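Local coordinates for protein DegT/DnrJ/EryC1/StrS aminotransferase (Brucella abortus 2308, PDB 4QGR) that binds pyridoxal 5'-phosphate and probably works as an aminotransferase of the DegT/DnrJ/EryC1/StrS family, at residues 120-124 and 155-159; 83-87 and 126-130. All blocks are in the same frame, centred on the assembly; numbering follows the deposited sequence.

In the fold
Contacts 1 and 2 share helix 120-133 and lie about 11 Å apart, centre to centre. In contact 1 the first turn of this helix packs beside helix 153-163; in contact 2 its next turns lie on strand 83-88 of the large mixed sheet. The two interfaces join into one apolar layer: I159 CG2 is 3.5 Å from I127 CD1, and L123 CD1 is 3.6 Å from F86 CB. Both belong to the pyridoxal-phosphate-binding aminotransferase fold but lie away from the residues that bind the cofactor; the side chain of I156 in contact 1 is about 14 Å from a bound pyridoxal-5'-phosphate.

Contact 1 of 2, residues 120-124 and 155-159; sequences VEQLE and RITAI
V120 and I159 form the apolar centre of this contact between two helices. V120 CG1 meets I159 CD1 at 3.5 Å, tighter than usual for two carbons, and the same I159 methyl lies 3.4 Å from V120 O. The branches of V120 divide the work: CG1, anti to the backbone N (chi1 165°), serves I159 and R155, while CG2 packs on I156 CG1 at 3.8 Å. Deeper in, L123 CD2 touches both I156 CG2 and I159 CD1. Branched aliphatic residues suit this buried seam: V120 and I156 turn separate branches to different neighbours, while the methyls L123 CD2 and I159 CD1 each touch two.

The exposed margin is polar. R155 NH2 donates a nearly straight bond (171°) to E121 OE2 at 2.6 Å, forming a salt bridge. The acceptor lies in the guanidinium plane, but the donor approaches from above the carboxylate plane, the two flat groups being turned 61° apart. V120 CG1 sits over one guanidinium face, 4.1 Å above it, so the long arginine both roofs the valine and reaches the acid. At the same margin E124 OE2 lies 3.7 Å from I159 CG1, its chain crossing the isoleucine at a slant.

The segments run almost parallel, with axes 9.9 Å apart. Helices 120-133 and 153-163 flank strand 137-141 in sequence, and I156 also touches P143 in the loop beyond that strand.

Contact 2 of 2, residues 83-87 and 126-130; sequences HAVFV and AIAAT
A126 O is gripped twice within its own helix, by T130 N at 3.0 Å and by T130 OG1 at 2.9 Å, the two donors arriving from opposite faces of the carbonyl plane. The hydroxyl bond is the regular helix bond's companion, tilted 33° from that plane. It becomes possible because OG1 stands anti to the carbonyl carbon, beside the backbone N (chi1 -56°), and can turn back along the helix. Threonine suits this buried place: its hydroxyl proton is spent on the preceding turn, while its methyl faces the strand.

F86 fills the space between strand and helix, its ring met from several directions. I127 CG1 stands over one face, 3.8 Å from the ring centroid and only 12° off the normal, a CH-pi contact. T130 OG1 meets the ring edge in its plane, 3.6 Å from F86 CE2, where the slightly positive ring hydrogens would suit an oxygen. A126 CB rests 4.0 Å from F86 CD2; the small alanine lets the backbone come close to the large ring. Beside this group A84 CB meets T130 CG2, also at 4.0 Å, a pair of small groups next to the bulky phenylalanine.

The strand and helix segments run nearly antiparallel, their axes 10.1 Å apart at closest approach, as helices commonly pack against the strands of an alpha/beta sheet. F86 also touches V107 and P138 of the flanking strands 105-109 and 137-141, while V85 and V87 face the other way onto helix 94-101, so that strand 83-88 has helices over both faces.

Contact 1 of 2, residues 120-124 and 155-159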
ATOM      1  N   VAL A 120      -1.764 -30.738  -8.005  1.00 15.06           N
ATOM      2  CA  VAL A 120      -0.360 -30.880  -8.350  1.00 16.28           C
ATOM      3  C   VAL A 120      -0.139 -31.495  -9.732  1.00 16.30           C
ATOM      4  O   VAL A 120       0.779 -31.080 -10.474  1.00 15.77           O
ATOM      5  CB  VAL A 120       0.320 -31.700  -7.262  1.00 17.88           C
ATOM      6  CG1 VAL A 120       1.687 -32.187  -7.727  1.00 20.22           C
ATOM      7  CG2 VAL A 120       0.351 -30.835  -6.001  1.00 18.35           C
ATOM      8  N   GLU A 121      -0.928 -32.514 -10.068  1.00 16.39           N
ATOM      9  CA  GLU A 121      -0.761 -33.171 -11.358  1.00 18.36           C
ATOM     10  C   GLU A 121      -1.038 -32.197 -12.479  1.00 16.71           C
ATOM     11  O   GLU A 121      -0.337 -32.190 -13.519  1.00 16.83           O
ATOM     12  CB  GLU A 121      -1.694 -34.369 -11.516  1.00 21.63           C
ATOM     13  CG  GLU A 121      -1.282 -35.593 -10.714  1.00 24.79           C
ATOM     14  CD  GLU A 121      -1.692 -35.569  -9.251  1.00 28.43           C
ATOM     15  OE1 GLU A 121      -2.460 -34.667  -8.804  1.00 29.09           O
ATOM     16  OE2 GLU A 121      -1.207 -36.485  -8.530  1.00 34.94           O
ATOM     17  N   GLN A 122      -2.075 -31.395 -12.295  1.00 15.64           N
ATOM     18  CA  GLN A 122      -2.442 -30.423 -13.316  1.00 15.16           C
ATOM     19  C   GLN A 122      -1.449 -29.270 -13.399  1.00 14.71           C
ATOM     20  O   GLN A 122      -1.203 -28.780 -14.477  1.00 15.45           O
ATOM     21  CB  GLN A 122      -3.863 -29.908 -13.120  1.00 15.02           C
ATOM     22  CG  GLN A 122      -4.402 -29.342 -14.431  1.00 14.96           C
ATOM     23  CD  GLN A 122      -5.682 -28.566 -14.307  1.00 14.64           C
ATOM     24  OE1 GLN A 122      -5.933 -27.896 -13.288  1.00 14.32           O
ATOM     25  NE2 GLN A 122      -6.466 -28.577 -15.366  1.00 14.87           N
ATOM     26  N   LEU A 123      -0.853 -28.864 -12.279  1.00 14.18           N
ATOM     27  CA  LEU A 123       0.253 -27.921 -12.293  1.00 14.17           C
ATOM     28  C   LEU A 123       1.367 -28.415 -13.239  1.00 15.34           C
ATOM     29  O   LEU A 123       1.879 -27.661 -14.084  1.00 15.11           O
ATOM     30  CB  LEU A 123       0.829 -27.764 -10.901  1.00 13.73           C
ATOM     31  CG  LEU A 123       2.126 -27.016 -10.718  1.00 13.57           C
ATOM     32  CD1 LEU A 123       2.004 -25.587 -11.217  1.00 13.40           C
ATOM     33  CD2 LEU A 123       2.687 -27.041  -9.280  1.00 13.66           C
ATOM     34  N   GLU A 124       1.765 -29.656 -13.046  1.00 15.93           N
ATOM     35  CA  GLU A 124       2.794 -30.258 -13.879  1.00 18.00           C
ATOM     36  C   GLU A 124       2.431 -30.196 -15.370  1.00 17.79           C
ATOM     37  O   GLU A 124       3.259 -29.841 -16.231  1.00 17.43           O
ATOM     38  CB  GLU A 124       3.072 -31.709 -13.396  1.00 21.01           C
ATOM     39  CG  GLU A 124       4.310 -32.336 -14.036  1.00 25.64           C
ATOM     40  CD  GLU A 124       4.815 -33.551 -13.261  1.00 29.30           C
ATOM     41  OE1 GLU A 124       4.060 -34.530 -13.099  1.00 31.89           O
ATOM     42  OE2 GLU A 124       5.965 -33.528 -12.789  1.00 37.04           O
ATOM     43  N   ARG A 155       5.180 -32.102  -3.090  1.00 16.97           N
ATOM     44  CA  ARG A 155       4.970 -32.411  -4.495  1.00 17.37           C
ATOM     45  C   ARG A 155       5.116 -31.171  -5.414  1.00 16.24           C
ATOM     46  O   ARG A 155       5.625 -31.271  -6.549  1.00 15.65           O
ATOM     47  CB  ARG A 155       3.645 -33.108  -4.686  1.00 20.42           C
ATOM     48  CG  ARG A 155       3.604 -34.421  -3.895  1.00 24.92           C
ATOM     49  CD  ARG A 155       2.276 -35.123  -4.001  1.00 28.83           C
ATOM     50  NE  ARG A 155       2.145 -35.651  -5.352  1.00 34.24           N
ATOM     51  CZ  ARG A 155       0.992 -35.849  -5.974  1.00 36.48           C
ATOM     52  NH1 ARG A 155      -0.157 -35.572  -5.372  1.00 37.21           N
ATOM     53  NH2 ARG A 155       1.006 -36.322  -7.215  1.00 37.48           N
ATOM     54  N   ILE A 156       4.649 -30.013  -4.942  1.00 14.97           N
ATOM     55  CA  ILE A 156       4.816 -28.777  -5.697  1.00 14.35           C
ATOM     56  C   ILE A 156       6.290 -28.412  -5.877  1.00 14.36           C
ATOM     57  O   ILE A 156       6.724 -28.042  -6.970  1.00 14.64           O
ATOM     58  CB  ILE A 156       4.024 -27.615  -5.036  1.00 13.94           C
ATOM     59  CG1 ILE A 156       2.534 -27.891  -5.129  1.00 13.71           C
ATOM     60  CG2 ILE A 156       4.281 -26.292  -5.742  1.00 13.37           C
ATOM     61  CD1 ILE A 156       1.720 -26.890  -4.374  1.00 13.64           C
ATOM     62  N   THR A 157       7.078 -28.553  -4.811  1.00 14.10           N
ATOM     63  CA  THR A 157       8.486 -28.242  -4.890  1.00 14.39           C
ATOM     64  C   THR A 157       9.203 -29.266  -5.784  1.00 14.22           C
ATOM     65  O   THR A 157      10.121 -28.884  -6.557  1.00 13.99           O
ATOM     66  CB  THR A 157       9.079 -28.203  -3.465  1.00 14.99           C
ATOM     67  OG1 THR A 157       8.267 -27.317  -2.683  1.00 15.43           O
ATOM     68  CG2 THR A 157      10.559 -27.767  -3.459  1.00 15.55           C
ATOM     69  N   ALA A 158       8.794 -30.530  -5.732  1.00 13.96           N
ATOM     70  CA  ALA A 158       9.409 -31.511  -6.636  1.00 14.90           C
ATOM     71  C   ALA A 158       9.255 -31.063  -8.107  1.00 15.23           C
ATOM     72  O   ALA A 158      10.185 -31.153  -8.893  1.00 15.14           O
ATOM     73  CB  ALA A 158       8.825 -32.898  -6.454  1.00 15.13           C
ATOM     74  N   ILE A 159       8.089 -30.510  -8.443  1.00 15.67           N
ATOM     75  CA  ILE A 159       7.877 -29.990  -9.783  1.00 16.44           C
ATOM     76  C   ILE A 159       8.765 -28.779 -10.082  1.00 16.64           C
ATOM     77  O   ILE A 159       9.420 -28.692 -11.122  1.00 18.04           O
ATOM     78  CB  ILE A 159       6.376 -29.657 -10.002  1.00 17.05           C
ATOM     79  CG1 ILE A 159       5.572 -30.943 -10.110  1.00 17.64           C
ATOM     80  CG2 ILE A 159       6.210 -28.868 -11.286  1.00 17.86           C
ATOM     81  CD1 ILE A 159       4.121 -30.771  -9.793  1.00 18.28           C
TER

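Contact 2 of 2, residues 83-87 and 126-130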
ATOM      1  N   HIS A  83       6.814 -13.907 -19.172  1.00 16.23           N
ATOM      2  CA  HIS A  83       6.922 -14.890 -18.118  1.00 15.51           C
ATOM      3  C   HIS A  83       5.571 -15.403 -17.647  1.00 14.59           C
ATOM      4  O   HIS A  83       4.584 -14.640 -17.596  1.00 14.31           O
ATOM      5  CB  HIS A  83       7.680 -14.324 -16.924  1.00 15.36           C
ATOM      6  CG  HIS A  83       9.059 -13.880 -17.258  1.00 16.35           C
ATOM      7  ND1 HIS A  83       9.705 -12.881 -16.572  1.00 16.87           N
ATOM      8  CD2 HIS A  83       9.899 -14.255 -18.259  1.00 16.78           C
ATOM      9  CE1 HIS A  83      10.904 -12.689 -17.097  1.00 17.18           C
ATOM     10  NE2 HIS A  83      11.041 -13.511 -18.126  1.00 17.31           N
ATOM     11  N   ALA A  84       5.543 -16.704 -17.336  1.00 14.02           N
ATOM     12  CA  ALA A  84       4.348 -17.367 -16.830  1.00 13.12           C
ATOM     13  C   ALA A  84       4.461 -17.659 -15.329  1.00 12.41           C
ATOM     14  O   ALA A  84       5.514 -18.115 -14.844  1.00 12.07           O
ATOM     15  CB  ALA A  84       4.101 -18.649 -17.571  1.00 13.32           C
ATOM     16  N   VAL A  85       3.384 -17.405 -14.609  1.00 11.91           N
ATOM     17  CA  VAL A  85       3.302 -17.732 -13.153  1.00 11.88           C
ATOM     18  C   VAL A  85       2.031 -18.551 -12.922  1.00 11.71           C
ATOM     19  O   VAL A  85       0.906 -18.156 -13.339  1.00 11.50           O
ATOM     20  CB  VAL A  85       3.299 -16.475 -12.264  1.00 11.65           C
ATOM     21  CG1 VAL A  85       3.159 -16.841 -10.793  1.00 11.56           C
ATOM     22  CG2 VAL A  85       4.509 -15.582 -12.500  1.00 12.14           C
ATOM     23  N   PHE A  86       2.184 -19.718 -12.300  1.00 11.86           N
ATOM     24  CA  PHE A  86       1.096 -20.707 -12.146  1.00 12.05           C
ATOM     25  C   PHE A  86       0.398 -20.497 -10.822  1.00 11.75           C
ATOM     26  O   PHE A  86       1.070 -20.473  -9.784  1.00 11.97           O
ATOM     27  CB  PHE A  86       1.681 -22.145 -12.285  1.00 12.67           C
ATOM     28  CG  PHE A  86       2.338 -22.339 -13.606  1.00 13.17           C
ATOM     29  CD1 PHE A  86       3.658 -21.897 -13.805  1.00 13.65           C
ATOM     30  CD2 PHE A  86       1.600 -22.740 -14.703  1.00 13.77           C
ATOM     31  CE1 PHE A  86       4.251 -21.968 -15.014  1.00 14.30           C
ATOM     32  CE2 PHE A  86       2.200 -22.843 -15.939  1.00 13.81           C
ATOM     33  CZ  PHE A  86       3.513 -22.444 -16.116  1.00 14.24           C
ATOM     34  N   VAL A  87      -0.917 -20.267 -10.884  1.00 11.62           N
ATOM     35  CA  VAL A  87      -1.741 -19.862  -9.723  1.00 11.70           C
ATOM     36  C   VAL A  87      -3.077 -20.589  -9.743  1.00 12.01           C
ATOM     37  O   VAL A  87      -3.558 -21.031 -10.819  1.00 12.47           O
ATOM     38  CB  VAL A  87      -1.956 -18.314  -9.689  1.00 11.64           C
ATOM     39  CG1 VAL A  87      -0.614 -17.615  -9.793  1.00 11.69           C
ATOM     40  CG2 VAL A  87      -2.836 -17.829 -10.834  1.00 11.85           C
ATOM     41  N   ALA A 126       0.332 -28.127 -16.802  1.00 15.72           N
ATOM     42  CA  ALA A 126       0.248 -26.727 -17.188  1.00 15.20           C
ATOM     43  C   ALA A 126       1.635 -26.201 -17.543  1.00 15.07           C
ATOM     44  O   ALA A 126       1.805 -25.506 -18.548  1.00 15.78           O
ATOM     45  CB  ALA A 126      -0.365 -25.895 -16.061  1.00 14.78           C
ATOM     46  N   ILE A 127       2.639 -26.567 -16.740  1.00 15.04           N
ATOM     47  CA  ILE A 127       4.006 -26.134 -16.996  1.00 15.11           C
ATOM     48  C   ILE A 127       4.483 -26.758 -18.309  1.00 15.77           C
ATOM     49  O   ILE A 127       5.060 -26.066 -19.156  1.00 16.47           O
ATOM     50  CB  ILE A 127       4.943 -26.530 -15.869  1.00 15.05           C
ATOM     51  CG1 ILE A 127       4.633 -25.703 -14.627  1.00 14.41           C
ATOM     52  CG2 ILE A 127       6.395 -26.384 -16.311  1.00 15.39           C
ATOM     53  CD1 ILE A 127       5.162 -26.268 -13.351  1.00 14.49           C
ATOM     54  N   ALA A 128       4.210 -28.052 -18.493  1.00 16.13           N
ATOM     55  CA  ALA A 128       4.594 -28.723 -19.731  1.00 17.16           C
ATOM     56  C   ALA A 128       3.938 -28.092 -20.967  1.00 17.69           C
ATOM     57  O   ALA A 128       4.603 -27.915 -22.002  1.00 17.87           O
ATOM     58  CB  ALA A 128       4.325 -30.231 -19.682  1.00 17.24           C
ATOM     59  N   ALA A 129       2.662 -27.770 -20.880  1.00 17.95           N
ATOM     60  CA  ALA A 129       1.970 -27.122 -22.003  1.00 18.59           C
ATOM     61  C   ALA A 129       2.548 -25.744 -22.317  1.00 19.49           C
ATOM     62  O   ALA A 129       2.715 -25.372 -23.488  1.00 19.96           O
ATOM     63  CB  ALA A 129       0.482 -27.023 -21.735  1.00 18.02           C
ATOM     64  N   THR A 130       2.898 -24.996 -21.274  1.00 18.44           N
ATOM     65  CA  THR A 130       3.473 -23.688 -21.468  1.00 18.38           C
ATOM     66  C   THR A 130       4.816 -23.828 -22.164  1.00 19.44           C
ATOM     67  O   THR A 130       5.125 -23.057 -23.085  1.00 20.28           O
ATOM     68  CB  THR A 130       3.625 -22.929 -20.131  1.00 17.91           C
ATOM     69  OG1 THR A 130       2.355 -22.855 -19.493  1.00 17.01           O
ATOM     70  CG2 THR A 130       4.154 -21.530 -20.374  1.00 17.84           C
TER